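Local coordinates for poly A polymerase (PDB 4WBY), which adds the terminal adenosine to tRNAs ending in CC, using ATP with magnesium as cofactor, and so completes their CCA 3' end, at residues 90-95 against 112-117. Numbering follows the deposited sequence.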
ATOM      1  N   ALA A  90       9.340 -20.888  -4.363  1.00 15.85           N
ATOM      2  CA  ALA A  90       9.578 -20.598  -5.769  1.00 16.56           C
ATOM      3  C   ALA A  90      10.874 -21.232  -6.225  1.00 17.03           C
ATOM      4  O   ALA A  90      11.851 -21.262  -5.494  1.00 18.49           O
ATOM      5  CB  ALA A  90       9.611 -19.087  -6.023  1.00 17.97           C
ATOM      6  N   THR A  91      10.860 -21.766  -7.433  1.00 18.27           N
ATOM      7  CA  THR A  91      12.061 -22.297  -8.052  1.00 18.14           C
ATOM      8  C   THR A  91      12.966 -21.132  -8.455  1.00 18.80           C
ATOM      9  O   THR A  91      12.495 -20.151  -9.031  1.00 20.99           O
ATOM     10  CB  THR A  91      11.694 -23.164  -9.276  1.00 21.80           C
ATOM     11  OG1 THR A  91      10.849 -24.247  -8.859  1.00 25.55           O
ATOM     12  CG2 THR A  91      12.935 -23.723  -9.957  1.00 23.39           C
ATOM     13  N   ALA A  92      14.256 -21.228  -8.145  1.00 17.99           N
ATOM     14  CA  ALA A  92      15.224 -20.204  -8.570  1.00 19.13           C
ATOM     15  C   ALA A  92      15.169 -20.017 -10.078  1.00 21.70           C
ATOM     16  O   ALA A  92      15.203 -20.996 -10.815  1.00 24.00           O
ATOM     17  CB  ALA A  92      16.640 -20.591  -8.144  1.00 20.48           C
ATOM     18  N   ARG A  93      15.084 -18.771 -10.540  1.00 23.57           N
ATOM     19  CA  ARG A  93      15.027 -18.511 -11.978  1.00 29.07           C
ATOM     20  C   ARG A  93      15.840 -17.283 -12.370  1.00 27.06           C
ATOM     21  O   ARG A  93      15.954 -16.335 -11.601  1.00 26.37           O
ATOM     22  CB  ARG A  93      13.576 -18.347 -12.436  1.00 33.31           C
ATOM     23  CG  ARG A  93      12.796 -17.278 -11.690  1.00 36.25           C
ATOM     24  CD  ARG A  93      11.400 -17.116 -12.271  1.00 41.04           C
ATOM     25  NE  ARG A  93      10.594 -16.155 -11.520  1.00 45.71           N
ATOM     26  CZ  ARG A  93      10.547 -14.852 -11.779  1.00 48.89           C
ATOM     27  NH1 ARG A  93      11.263 -14.342 -12.773  1.00 49.30           N
ATOM     28  NH2 ARG A  93       9.782 -14.058 -11.041  1.00 50.49           N
ATOM     29  N   ARG A  94      16.411 -17.306 -13.570  1.00 31.87           N
ATOM     30  CA  ARG A  94      17.273 -16.216 -14.006  1.00 35.98           C
ATOM     31  C   ARG A  94      16.478 -15.132 -14.723  1.00 42.11           C
ATOM     32  O   ARG A  94      17.014 -14.068 -15.033  1.00 46.10           O
ATOM     33  CB  ARG A  94      18.396 -16.744 -14.904  1.00 38.22           C
ATOM     34  CG  ARG A  94      17.934 -17.571 -16.082  1.00 42.03           C
ATOM     35  CD  ARG A  94      19.109 -17.939 -16.971  1.00 43.19           C
ATOM     36  NE  ARG A  94      20.164 -18.623 -16.228  1.00 43.39           N
ATOM     37  CZ  ARG A  94      20.213 -19.939 -16.048  1.00 44.83           C
ATOM     38  NH1 ARG A  94      19.266 -20.710 -16.561  1.00 47.43           N
ATOM     39  NH2 ARG A  94      21.207 -20.484 -15.359  1.00 43.05           N
ATOM     40  N   GLU A  95      15.199 -15.403 -14.963  1.00 46.16           N
ATOM     41  CA  GLU A  95      14.314 -14.475 -15.667  1.00 48.68           C
ATOM     42  C   GLU A  95      14.260 -13.100 -15.008  1.00 54.65           C
ATOM     43  O   GLU A  95      14.567 -12.085 -15.640  1.00 58.50           O
ATOM     44  CB  GLU A  95      12.900 -15.058 -15.751  1.00 43.66           C
ATOM     45  CG  GLU A  95      12.823 -16.399 -16.467  1.00 41.85           C
ATOM     46  CD  GLU A  95      11.404 -16.924 -16.578  1.00 40.93           C
ATOM     47  OE1 GLU A  95      10.536 -16.473 -15.796  1.00 43.36           O
ATOM     48  OE2 GLU A  95      11.156 -17.787 -17.451  1.00 43.60           O
ATOM     49  N   LYS A 112      22.071 -16.809  -6.773  1.00 19.82           N
ATOM     50  CA  LYS A 112      22.613 -15.495  -7.113  1.00 20.98           C
ATOM     51  C   LYS A 112      21.936 -14.934  -8.363  1.00 22.07           C
ATOM     52  O   LYS A 112      21.631 -13.742  -8.437  1.00 22.93           O
ATOM     53  CB  LYS A 112      24.133 -15.565  -7.307  1.00 21.94           C
ATOM     54  CG  LYS A 112      24.794 -14.212  -7.584  1.00 23.85           C
ATOM     55  CD  LYS A 112      26.320 -14.327  -7.532  1.00 30.32           C
ATOM     56  CE  LYS A 112      27.006 -12.993  -7.786  1.00 37.41           C
ATOM     57  NZ  LYS A 112      28.491 -13.152  -7.881  1.00 41.99           N
ATOM     58  N   GLU A 113      21.680 -15.801  -9.336  1.00 21.08           N
ATOM     59  CA  GLU A 113      20.989 -15.393 -10.551  1.00 23.25           C
ATOM     60  C   GLU A 113      19.541 -15.007 -10.267  1.00 23.51           C
ATOM     61  O   GLU A 113      19.000 -14.088 -10.886  1.00 25.50           O
ATOM     62  CB  GLU A 113      21.052 -16.506 -11.589  1.00 25.06           C
ATOM     63  CG  GLU A 113      22.437 -16.668 -12.179  1.00 27.84           C
ATOM     64  CD  GLU A 113      22.533 -17.827 -13.148  1.00 32.10           C
ATOM     65  OE1 GLU A 113      22.126 -18.950 -12.787  1.00 31.60           O
ATOM     66  OE2 GLU A 113      23.018 -17.607 -14.274  1.00 36.69           O
ATOM     67  N   ASP A 114      18.921 -15.698  -9.317  1.00 21.22           N
ATOM     68  CA  ASP A 114      17.561 -15.364  -8.911  1.00 19.29           C
ATOM     69  C   ASP A 114      17.491 -14.038  -8.143  1.00 20.12           C
ATOM     70  O   ASP A 114      16.500 -13.308  -8.216  1.00 22.69           O
ATOM     71  CB  ASP A 114      16.985 -16.484  -8.051  1.00 19.71           C
ATOM     72  CG  ASP A 114      15.554 -16.228  -7.656  1.00 23.60           C
ATOM     73  OD1 ASP A 114      15.340 -15.658  -6.564  1.00 26.01           O
ATOM     74  OD2 ASP A 114      14.644 -16.593  -8.436  1.00 23.25           O
ATOM     75  N   LEU A 115      18.539 -13.731  -7.393  1.00 18.80           N
ATOM     76  CA  LEU A 115      18.547 -12.506  -6.605  1.00 19.19           C
ATOM     77  C   LEU A 115      18.891 -11.277  -7.446  1.00 18.89           C
ATOM     78  O   LEU A 115      18.334 -10.203  -7.231  1.00 20.18           O
ATOM     79  CB  LEU A 115      19.532 -12.635  -5.446  1.00 19.37           C
ATOM     80  CG  LEU A 115      19.176 -13.694  -4.403  1.00 18.64           C
ATOM     81  CD1 LEU A 115      20.272 -13.775  -3.360  1.00 21.30           C
ATOM     82  CD2 LEU A 115      17.857 -13.341  -3.750  1.00 22.04           C
ATOM     83  N   ILE A 116      19.799 -11.435  -8.403  1.00 19.91           N
ATOM     84  CA  ILE A 116      20.328 -10.287  -9.131  1.00 21.61           C
ATOM     85  C   ILE A 116      19.275  -9.703 -10.068  1.00 21.96           C
ATOM     86  O   ILE A 116      19.414  -8.577 -10.549  1.00 23.74           O
ATOM     87  CB  ILE A 116      21.601 -10.673  -9.921  1.00 23.43           C
ATOM     88  CG1 ILE A 116      22.454  -9.440 -10.238  1.00 27.43           C
ATOM     89  CG2 ILE A 116      21.252 -11.444 -11.182  1.00 22.89           C
ATOM     90  CD1 ILE A 116      23.787  -9.787 -10.895  1.00 29.69           C
ATOM     91  N   ARG A 117      18.204 -10.455 -10.302  1.00 21.97           N
ATOM     92  CA  ARG A 117      17.127  -9.986 -11.167  1.00 23.62           C
ATOM     93  C   ARG A 117      16.050  -9.208 -10.398  1.00 24.89           C
ATOM     94  O   ARG A 117      15.066  -8.771 -10.984  1.00 28.42           O
ATOM     95  CB  ARG A 117      16.481 -11.164 -11.895  1.00 27.45           C
ATOM     96  CG  ARG A 117      15.803 -12.103 -10.946  1.00 28.01           C
ATOM     97  CD  ARG A 117      14.873 -13.070 -11.632  1.00 29.22           C
ATOM     98  NE  ARG A 117      14.271 -13.963 -10.647  1.00 29.12           N
ATOM     99  CZ  ARG A 117      13.249 -13.632  -9.864  1.00 32.90           C
ATOM    100  NH1 ARG A 117      12.702 -12.424  -9.950  1.00 34.18           N
ATOM    101  NH2 ARG A 117      12.769 -14.511  -8.995  1.00 32.07           N
TER
HETATM  102  O   HOH W   1      12.363 -17.529  -7.661  1.00 27.56           O
HETATM  103  O   HOH W   2      19.288 -13.412 -13.464  1.00 30.01           O
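Arg-93 and Arg-117 stack their guanidinium groups where, in the nucleotidyltransferase head domain, the chain leaving sheet strand 85-91 meets helix 111-116 and the residue after it. The two planes lie 13° apart with centres 3.5 Å from each other, although the side chains cross at about a right angle. The two positive groups stack despite like charge, and Arg-117 turns N-H groups to nearby acceptors. Arg-117 NE donates to Arg-93 O at 3.1 Å, the oxygen lying nearly in the guanidinium plane, while Arg-117 NH2 forms a salt bridge to Asp-114 OD2 at 2.9 Å. These bonds fix the rotation of the group, and the nearby carboxylate probably offsets part of the like charge. A leucine in place of Arg-117 would probably leave Arg-93 O and Asp-114 OD2 each short of a donor and strip the Arg-93 guanidinium of its stacking partner. In buried Asp-114, CG anti to the backbone N (chi1 -177°) brings OD2 to both Arg-117 NH2 and Arg-93 N. Asp-114 OD2 takes a nearly straight bond from Arg-93 N (3.1 Å, 168°) on the anti side; OD1 pairs with Arg-118, an ATP-binding residue, so this contact adjoins the nucleotide site. Ala-92 CB packs on Asp-114 CB, and both side chains touch Val-49 of strand 45-51. Arg-94, its chain bent at chi3, runs alongside Glu-113 to a weakly bonded salt bridge, Arg-94 NH2 to Glu-113 OE1 at 3.1 Å; that oxygen also accepts from Ser-110 N. One water links Arg-94 O to Glu-113 O, and another donates to Thr-91 O and, at 2.6 Å, to Asp-114 OD2.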